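Local coordinates for L-arabinose ABC transporter, periplasmic L-arabinose-binding protein (Burkholderia thailandensis, PDB 4KZK) that binds D-galactose and probably L-arabinose in the periplasm, and probably delivers them to an ABC transporter for uptake into the cell, at residues 52-57 with 120-125; 58-63 with 290-295; 70-75 with 81-86. All coordinates share one frame; numbering follows the deposited sequence. Where two conformers were deposited one is given.

Contact 1: 52-57 with 120-125. With GAL (beta-D-galactopyranose), chain B.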
loop_
_atom_site.group_PDB
_atom_site.type_symbol
_atom_site.label_atom_id
_atom_site.label_comp_id
_atom_site.label_asym_id
_atom_site.label_seq_id
_atom_site.Cartn_x
_atom_site.Cartn_y
_atom_site.Cartn_z
ATOM N N GLN A 52 9.182 5.843 -2.270
ATOM C CA GLN A 52 10.590 6.012 -2.629
ATOM C C GLN A 52 10.963 5.026 -3.750
ATOM O O GLN A 52 11.721 5.358 -4.681
ATOM C CB GLN A 52 11.502 5.848 -1.397
ATOM C CG GLN A 52 11.312 6.939 -0.327
ATOM C CD GLN A 52 11.740 8.335 -0.767
ATOM O OE1 GLN A 52 12.501 8.491 -1.717
ATOM N NE2 GLN A 52 11.243 9.361 -0.074
ATOM N N ASP A 53 10.425 3.813 -3.693
ATOM C CA ASP A 53 10.700 2.821 -4.728
ATOM C C ASP A 53 10.051 3.203 -6.046
ATOM O O ASP A 53 10.674 3.056 -7.106
ATOM C CB ASP A 53 10.211 1.425 -4.329
ATOM C CG ASP A 53 10.998 0.817 -3.184
ATOM O OD1 ASP A 53 12.147 1.237 -2.907
ATOM O OD2 ASP A 53 10.478 -0.127 -2.570
ATOM N N GLU A 54 8.810 3.682 -6.001
ATOM C CA GLU A 54 8.186 4.206 -7.229
ATOM C C GLU A 54 9.054 5.276 -7.847
ATOM O O GLU A 54 9.289 5.249 -9.066
ATOM C CB GLU A 54 6.805 4.776 -6.914
ATOM C CG GLU A 54 5.757 3.707 -6.708
ATOM C CD GLU A 54 4.371 4.289 -6.510
ATOM O OE1 GLU A 54 4.252 5.497 -6.281
ATOM O OE2 GLU A 54 3.383 3.508 -6.577
ATOM N N TRP A 55 9.518 6.220 -7.028
ATOM C CA TRP A 55 10.379 7.321 -7.508
ATOM C C TRP A 55 11.676 6.843 -8.144
ATOM O O TRP A 55 12.100 7.402 -9.161
ATOM C CB TRP A 55 10.697 8.308 -6.390
ATOM C CG TRP A 55 9.638 9.380 -6.156
ATOM C CD1 TRP A 55 8.653 9.770 -7.027
ATOM C CD2 TRP A 55 9.540 10.249 -5.027
ATOM N NE1 TRP A 55 7.934 10.808 -6.490
ATOM C CE2 TRP A 55 8.454 11.120 -5.260
ATOM C CE3 TRP A 55 10.264 10.377 -3.842
ATOM C CZ2 TRP A 55 8.088 12.101 -4.360
ATOM C CZ3 TRP A 55 9.885 11.348 -2.939
ATOM C CH2 TRP A 55 8.818 12.203 -3.200
ATOM N N ARG A 56 12.309 5.841 -7.551
ATOM C CA ARG A 56 13.584 5.345 -8.061
ATOM C C ARG A 56 13.369 4.751 -9.453
ATOM O O ARG A 56 14.186 4.960 -10.366
ATOM C CB ARG A 56 14.185 4.306 -7.097
ATOM C CG ARG A 56 15.384 3.556 -7.647
ATOM C CD ARG A 56 16.077 2.753 -6.561
ATOM N NE ARG A 56 15.262 1.670 -5.994
ATOM C CZ ARG A 56 15.356 0.369 -6.324
ATOM N NH1 ARG A 56 16.199 -0.060 -7.261
ATOM N NH2 ARG A 56 14.573 -0.522 -5.711
ATOM N N PHE A 57 12.277 4.019 -9.636
ATOM C CA PHE A 57 11.978 3.423 -10.945
ATOM C C PHE A 57 11.459 4.435 -11.962
ATOM O O PHE A 57 11.759 4.323 -13.169
ATOM C CB PHE A 57 11.061 2.212 -10.788
ATOM C CG PHE A 57 11.782 1.031 -10.247
ATOM C CD1 PHE A 57 12.729 0.398 -11.035
ATOM C CD2 PHE A 57 11.587 0.580 -8.956
ATOM C CE1 PHE A 57 13.438 -0.679 -10.558
ATOM C CE2 PHE A 57 12.310 -0.511 -8.470
ATOM C CZ PHE A 57 13.236 -1.140 -9.283
ATOM N N MET A 120 -2.620 11.027 -14.594
ATOM C CA MET A 120 -2.682 9.592 -14.313
ATOM C C MET A 120 -2.584 9.386 -12.802
ATOM O O MET A 120 -1.920 10.151 -12.130
ATOM C CB MET A 120 -1.504 8.899 -14.984
ATOM C CG MET A 120 -1.413 7.405 -14.748
ATOM S SD MET A 120 -0.055 6.733 -15.708
ATOM C CE MET A 120 -0.678 6.957 -17.369
ATOM N N SER A 121 -3.281 8.379 -12.293
ATOM C CA SER A 121 -3.208 8.030 -10.864
ATOM C C SER A 121 -2.473 6.719 -10.663
ATOM O O SER A 121 -2.445 5.839 -11.544
ATOM C CB SER A 121 -4.603 7.959 -10.237
ATOM O OG SER A 121 -5.388 7.027 -10.918
ATOM N N VAL A 122 -1.868 6.591 -9.494
ATOM C CA VAL A 122 -1.185 5.358 -9.105
ATOM C C VAL A 122 -1.566 5.054 -7.659
ATOM O O VAL A 122 -1.679 5.969 -6.829
ATOM C CB VAL A 122 0.346 5.454 -9.353
ATOM C CG1 VAL A 122 1.007 6.485 -8.464
ATOM C CG2 VAL A 122 1.001 4.091 -9.235
ATOM N N ASP A 123 -1.770 3.762 -7.396
ATOM C CA ASP A 123 -2.088 3.175 -6.089
ATOM C C ASP A 123 -3.505 3.436 -5.640
ATOM O O ASP A 123 -4.269 2.504 -5.504
ATOM C CB ASP A 123 -1.073 3.589 -5.026
ATOM C CG ASP A 123 0.333 3.342 -5.485
ATOM O OD1 ASP A 123 0.647 2.162 -5.789
ATOM O OD2 ASP A 123 1.114 4.298 -5.612
ATOM N N ASP A 124 -3.850 4.704 -5.449
ATOM C CA ASP A 124 -5.106 5.109 -4.867
ATOM C C ASP A 124 -5.915 5.827 -5.931
ATOM O O ASP A 124 -5.570 6.927 -6.347
ATOM C CB ASP A 124 -4.893 6.010 -3.670
ATOM C CG ASP A 124 -4.086 5.361 -2.538
ATOM O OD1 ASP A 124 -3.697 4.181 -2.680
ATOM O OD2 ASP A 124 -3.855 6.057 -1.518
ATOM N N GLN A 125 -7.013 5.206 -6.358
ATOM C CA GLN A 125 -7.779 5.699 -7.500
ATOM C C GLN A 125 -8.619 6.911 -7.134
ATOM O O GLN A 125 -9.333 6.903 -6.133
ATOM C CB GLN A 125 -8.666 4.574 -8.078
ATOM C CG GLN A 125 -9.274 4.918 -9.429
ATOM C CD GLN A 125 -10.043 3.752 -10.036
ATOM O OE1 GLN A 125 -10.487 2.829 -9.320
ATOM N NE2 GLN A 125 -10.196 3.775 -11.350
HETATM C C1 GAL B . -1.059 2.623 -1.148
HETATM C C2 GAL B . -0.299 2.418 0.159
HETATM C C3 GAL B . 1.141 2.011 -0.179
HETATM C C4 GAL B . 1.131 0.804 -1.113
HETATM C C5 GAL B . 0.322 1.142 -2.352
HETATM C C6 GAL B . 0.219 -0.045 -3.300
HETATM O O1 GAL B . -2.409 2.878 -0.812
HETATM O O2 GAL B . -0.320 3.632 0.876
HETATM O O3 GAL B . 1.897 1.737 1.007
HETATM O O4 GAL B . 0.631 -0.335 -0.456
HETATM O O5 GAL B . -1.005 1.451 -1.947
HETATM O O6 GAL B . -0.544 0.290 -4.447
#

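Contact 2: 58-63 with 290-295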
loop_
_atom_site.group_PDB
_atom_site.type_symbol
_atom_site.label_atom_id
_atom_site.label_comp_id
_atom_site.label_asym_id
_atom_site.label_seq_id
_atom_site.Cartn_x
_atom_site.Cartn_y
_atom_site.Cartn_z
ATOM N N ALA A 58 10.737 5.446 -11.489
ATOM C CA ALA A 58 10.349 6.570 -12.341
ATOM C C ALA A 58 11.591 7.313 -12.836
ATOM O O ALA A 58 11.612 7.749 -13.980
ATOM C CB ALA A 58 9.412 7.525 -11.621
ATOM N N GLU A 59 12.619 7.442 -11.994
ATOM C CA GLU A 59 13.906 8.022 -12.412
ATOM C C GLU A 59 14.584 7.201 -13.490
ATOM O O GLU A 59 15.244 7.755 -14.401
ATOM C CB GLU A 59 14.876 8.151 -11.237
ATOM C CG GLU A 59 14.575 9.287 -10.286
ATOM C CD GLU A 59 14.821 10.664 -10.885
ATOM O OE1 GLU A 59 15.371 10.786 -12.021
ATOM O OE2 GLU A 59 14.487 11.636 -10.187
ATOM N N GLN A 60 14.484 5.879 -13.387
ATOM C CA GLN A 60 15.044 4.997 -14.423
ATOM C C GLN A 60 14.321 5.231 -15.756
ATOM O O GLN A 60 14.959 5.292 -16.825
ATOM C CB GLN A 60 14.935 3.533 -13.971
ATOM C CG GLN A 60 15.715 2.493 -14.762
ATOM C CD GLN A 60 15.601 1.097 -14.136
ATOM O OE1 GLN A 60 15.266 0.118 -14.817
ATOM N NE2 GLN A 60 15.885 1.001 -12.836
ATOM N N ALA A 61 13.000 5.403 -15.692
ATOM C CA ALA A 61 12.197 5.724 -16.879
ATOM C C ALA A 61 12.618 7.062 -17.492
ATOM O O ALA A 61 12.713 7.180 -18.717
ATOM C CB ALA A 61 10.713 5.729 -16.526
ATOM N N ALA A 62 12.918 8.039 -16.636
ATOM C CA ALA A 62 13.342 9.373 -17.068
ATOM C C ALA A 62 14.650 9.299 -17.848
ATOM O O ALA A 62 14.770 9.857 -18.955
ATOM C CB ALA A 62 13.513 10.290 -15.876
ATOM N N LYS A 63 15.641 8.616 -17.274
ATOM C CA LYS A 63 16.930 8.460 -17.934
ATOM C C LYS A 63 16.760 7.709 -19.254
ATOM O O LYS A 63 17.308 8.125 -20.281
ATOM C CB LYS A 63 17.937 7.738 -17.031
ATOM N N ASN A 290 5.385 -4.913 -6.967
ATOM C CA ASN A 290 6.359 -4.586 -7.996
ATOM C C ASN A 290 6.410 -3.082 -8.314
ATOM O O ASN A 290 5.658 -2.596 -9.172
ATOM C CB ASN A 290 6.098 -5.387 -9.269
ATOM C CG ASN A 290 7.249 -5.278 -10.247
ATOM O OD1 ASN A 290 8.103 -4.399 -10.106
ATOM N ND2 ASN A 290 7.274 -6.141 -11.252
ATOM N N PRO A 291 7.320 -2.329 -7.660
ATOM C CA PRO A 291 7.313 -0.887 -7.879
ATOM C C PRO A 291 7.884 -0.477 -9.235
ATOM O O PRO A 291 7.794 0.690 -9.633
ATOM C CB PRO A 291 8.205 -0.356 -6.759
ATOM C CG PRO A 291 9.184 -1.468 -6.516
ATOM C CD PRO A 291 8.337 -2.709 -6.650
ATOM N N ARG A 292 8.501 -1.417 -9.955
ATOM C CA ARG A 292 8.860 -1.135 -11.339
ATOM C C ARG A 292 7.612 -0.896 -12.181
ATOM O O ARG A 292 7.591 0.005 -13.040
ATOM C CB ARG A 292 9.670 -2.277 -11.945
ATOM C CG ARG A 292 10.249 -1.913 -13.295
ATOM C CD ARG A 292 11.055 -3.061 -13.868
ATOM N NE ARG A 292 12.186 -3.429 -13.022
ATOM C CZ ARG A 292 13.413 -2.920 -13.106
ATOM N NH1 ARG A 292 13.699 -1.953 -13.978
ATOM N NH2 ARG A 292 14.364 -3.371 -12.278
ATOM N N LEU A 293 6.574 -1.688 -11.959
ATOM C CA LEU A 293 5.314 -1.483 -12.688
ATOM C C LEU A 293 4.709 -0.126 -12.309
ATOM O O LEU A 293 4.383 0.678 -13.176
ATOM C CB LEU A 293 4.322 -2.609 -12.418
ATOM C CG LEU A 293 4.759 -4.040 -12.776
ATOM C CD1 LEU A 293 3.702 -5.062 -12.410
ATOM C CD2 LEU A 293 5.134 -4.143 -14.236
ATOM N N HIS A 294 4.611 0.150 -11.014
ATOM C CA HIS A 294 3.982 1.384 -10.540
ATOM C C HIS A 294 4.793 2.652 -10.757
ATOM O O HIS A 294 4.229 3.736 -10.777
ATOM C CB HIS A 294 3.626 1.238 -9.055
ATOM C CG HIS A 294 2.525 0.262 -8.798
ATOM N ND1 HIS A 294 1.499 0.513 -7.911
ATOM C CD2 HIS A 294 2.298 -0.975 -9.302
ATOM C CE1 HIS A 294 0.685 -0.532 -7.879
ATOM N NE2 HIS A 294 1.141 -1.441 -8.725
ATOM N N GLY A 295 6.113 2.531 -10.916
ATOM C CA GLY A 295 6.995 3.687 -11.110
ATOM C C GLY A 295 7.509 3.822 -12.529
ATOM O O GLY A 295 7.492 4.915 -13.085
#

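Contact 3: 70-75 with 81-86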
loop_
_atom_site.group_PDB
_atom_site.type_symbol
_atom_site.label_atom_id
_atom_site.label_comp_id
_atom_site.label_asym_id
_atom_site.label_seq_id
_atom_site.Cartn_x
_atom_site.Cartn_y
_atom_site.Cartn_z
ATOM N N VAL A 70 10.043 15.294 -12.034
ATOM C CA VAL A 70 9.920 16.185 -10.881
ATOM C C VAL A 70 9.168 15.442 -9.785
ATOM O O VAL A 70 7.978 15.143 -9.924
ATOM C CB VAL A 70 9.199 17.501 -11.231
ATOM C CG1 VAL A 70 9.108 18.434 -10.013
ATOM C CG2 VAL A 70 9.879 18.190 -12.406
ATOM N N LYS A 71 9.884 15.158 -8.700
ATOM C CA LYS A 71 9.345 14.382 -7.559
ATOM C C LYS A 71 8.846 15.321 -6.471
ATOM O O LYS A 71 9.589 16.159 -5.979
ATOM C CB LYS A 71 10.455 13.509 -6.974
ATOM C CG LYS A 71 10.993 12.458 -7.914
ATOM C CD LYS A 71 12.119 11.642 -7.292
ATOM C CE LYS A 71 13.349 12.481 -7.009
ATOM N NZ LYS A 71 14.537 11.624 -6.745
ATOM N N ILE A 72 7.568 15.198 -6.109
ATOM C CA ILE A 72 6.975 16.070 -5.078
ATOM C C ILE A 72 6.147 15.258 -4.083
ATOM O O ILE A 72 5.355 14.399 -4.461
ATOM C CB ILE A 72 6.101 17.194 -5.705
ATOM C CG1 ILE A 72 6.882 17.947 -6.794
ATOM C CG2 ILE A 72 5.667 18.197 -4.634
ATOM C CD1 ILE A 72 6.009 18.881 -7.605
ATOM N N ALA A 73 6.367 15.543 -2.802
ATOM C CA ALA A 73 5.574 14.976 -1.714
ATOM C C ALA A 73 4.395 15.891 -1.448
ATOM O O ALA A 73 4.550 17.128 -1.357
ATOM C CB ALA A 73 6.420 14.847 -0.456
ATOM N N ALA A 74 3.210 15.292 -1.333
ATOM C CA ALA A 74 2.002 16.073 -1.061
ATOM C C ALA A 74 1.087 15.280 -0.131
ATOM O O ALA A 74 0.181 14.567 -0.582
ATOM C CB ALA A 74 1.307 16.418 -2.352
ATOM N N PRO A 75 1.318 15.401 1.197
ATOM C CA PRO A 75 0.518 14.608 2.145
ATOM C C PRO A 75 -0.842 15.188 2.529
ATOM O O PRO A 75 -1.534 14.624 3.366
ATOM C CB PRO A 75 1.430 14.494 3.367
ATOM C CG PRO A 75 2.792 14.870 2.899
ATOM C CD PRO A 75 2.543 15.905 1.835
ATOM N N SER A 81 -2.327 20.888 -4.203
ATOM C CA SER A 81 -2.588 22.093 -4.986
ATOM C C SER A 81 -1.284 22.825 -5.312
ATOM O O SER A 81 -1.062 23.231 -6.458
ATOM C CB SER A 81 -3.600 22.994 -4.245
ATOM O OG SER A 81 -3.999 24.105 -5.030
ATOM N N THR A 82 -0.414 22.962 -4.318
ATOM C CA THR A 82 0.852 23.655 -4.559
ATOM C C THR A 82 1.772 22.807 -5.423
ATOM O O THR A 82 2.537 23.349 -6.211
ATOM C CB THR A 82 1.525 24.100 -3.255
ATOM O OG1 THR A 82 1.826 22.965 -2.440
ATOM C CG2 THR A 82 0.587 25.051 -2.495
ATOM N N ALA A 83 1.659 21.482 -5.338
ATOM C CA ALA A 83 2.501 20.628 -6.184
ATOM C C ALA A 83 2.142 20.820 -7.654
ATOM O O ALA A 83 3.012 20.917 -8.516
ATOM C CB ALA A 83 2.334 19.169 -5.798
ATOM N N LEU A 84 0.860 20.868 -7.952
ATOM C CA LEU A 84 0.419 21.049 -9.324
ATOM C C LEU A 84 0.781 22.451 -9.834
ATOM O O LEU A 84 1.182 22.590 -10.998
ATOM C CB LEU A 84 -1.084 20.805 -9.433
ATOM C CG LEU A 84 -1.641 19.452 -8.967
ATOM C CD1 LEU A 84 -3.163 19.455 -9.091
ATOM C CD2 LEU A 84 -0.986 18.275 -9.676
ATOM N N ASP A 85 0.698 23.469 -8.968
ATOM C CA ASP A 85 1.143 24.819 -9.328
ATOM C C ASP A 85 2.621 24.786 -9.701
ATOM O O ASP A 85 3.042 25.411 -10.688
ATOM C CB ASP A 85 0.972 25.788 -8.151
ATOM C CG ASP A 85 -0.476 26.091 -7.815
ATOM O OD1 ASP A 85 -1.397 25.758 -8.593
ATOM O OD2 ASP A 85 -0.668 26.698 -6.738
ATOM N N SER A 86 3.426 24.098 -8.893
ATOM C CA SER A 86 4.876 24.045 -9.140
ATOM C C SER A 86 5.184 23.361 -10.463
ATOM O O SER A 86 6.071 23.796 -11.215
ATOM C CB SER A 86 5.623 23.334 -7.996
ATOM O OG SER A 86 7.043 23.503 -8.118
#

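Contact 1: 52-57 with 120-125
D123, whose carboxylate approaches that of E54, offers OD1 to three donors: the galactose hydroxyl O6, with GAL O6 2.6 Å from D123 OD1, and the ring nitrogens of W50 and H294. This grip fixes the rotation of the group, so that its other oxygen turns to the helix. There E54 arrives from the opposite direction, its chain extended beyond CG (chi2 -175°), and brings E54 OE2 to 2.6 Å from D123 OD2. The two carboxylates lie almost in one plane, 14° apart. Beside this meeting the methyl CG2 of V122 packs at 3.6 Å from E54 OE2. The backbone makes a classic gamma turn at D123, closed by a weak bond from D124 N to V122 O. Beyond the turn D124 OD1 accepts the sugar's anomeric hydroxyl, with GAL O1 2.6 Å away, while its OD2 forms a salt bridge with K44. D123 thus meets the sugar and two pocket side chains through one oxygen and the second-shell E54 through the other. Two buried carboxylates at this separation would probably repel if both were ionised, and the geometry is consistent with a proton retained in the pair.

Contact 2: 58-63 with 290-295
Two unlike touches join Q60 and A58 of one helix to R292 and G295 of another. At the outer side R292 NH1 donates to Q60 OE1 over 2.7 Å, a weak bond because the N-H...O angle is only 129°. The oxygen sits at the edge of the guanidinium and in its plane, whereas the amide itself is turned 59° from that plane. Deeper in, the G295 backbone meets A58. The carbonyl oxygen of G295 lies 3.4 Å from A58 CA in a CA-H...O contact, and A58 CB is 3.6 Å from the same G295 O. Glycine brings no side chain to this junction, and the CA atoms of A58 and G295 approach to 4.6 Å. One step outward, Q60 reaches across as a straight arm, whereas R292 bends at its third torsion (chi3 -61°) to present NH1; its NH2 makes a weak bond to G336 O. S299 OG also hydrogen-bonds to G295 O. Farther back, N290 caps the helix start, its OD1 weakly accepting from R292 N, and a pi-type turn follows at 293-295, from which H294 reaches the sugar. Close packing of helices 49-65 and 291-308 on one face of the lobe fits the type I periplasmic-binding-protein fold, in which sugar is held between two alpha/beta lobes.

Contact 3: 70-75 with 81-86
I72 and A83 form the tight part of this contact, a branched strand residue laid against the smallest apolar side chain of the helix. I72 CG2, anti to its backbone nitrogen, meets A83 CB at 3.7 Å. The other branch, with CG1 anti to the carbonyl carbon (chi1 -51°), runs on extended, and its end I72 CD1 comes to 3.7 Å from A83 O and 4.1 Å from A83 CB. Both branches of the isoleucine thus reach the alanine from one side, and the backbones approach to 6.5 Å between I72 CA and A83 CA. One turn along, the fit slackens: I72 CD1 is 4.5 Å from S86 CB, and the serine hydroxyl is occupied by Q90 NE2. L87 also touches I72. Away from the strand, D85 OD1 forms a salt bridge with K111 and a hydrogen bond with Y115, while L84 is buried. This is the first half of a beta-alpha-beta crossover, in which helix 77-89 links edge strand 68-73 to strand 94-98 past strand 38-43. Since only apolar and van der Waals touches join the two segments, close fit and methyl burial hold them, while hydrogen bonds to strand 38-43 fasten the strand to its sheet.

How the contacts relate
The contacts illustrate how helix 49-65 and the strand that follows it tie parts of one lobe together. That helix supplies 52-57 to contact 1 and 58-63 to contact 2, whose centres lie about 8 Å apart, and strand 68-73 follows it. Contacts 1 and 2 alternate along the chain; contact 3 falls between the segments of each. The centre of contact 3 lies about 14 Å from that of contact 1, where W55 packs on K71 and I72, and about 18 Å from that of contact 2, reached by a weak E59–K71 ion pair. Helices 49-65 and 77-89 flank opposite faces of edge strand 68-73; contact 1 lies at the sugar site, contact 3 at the sheet edge.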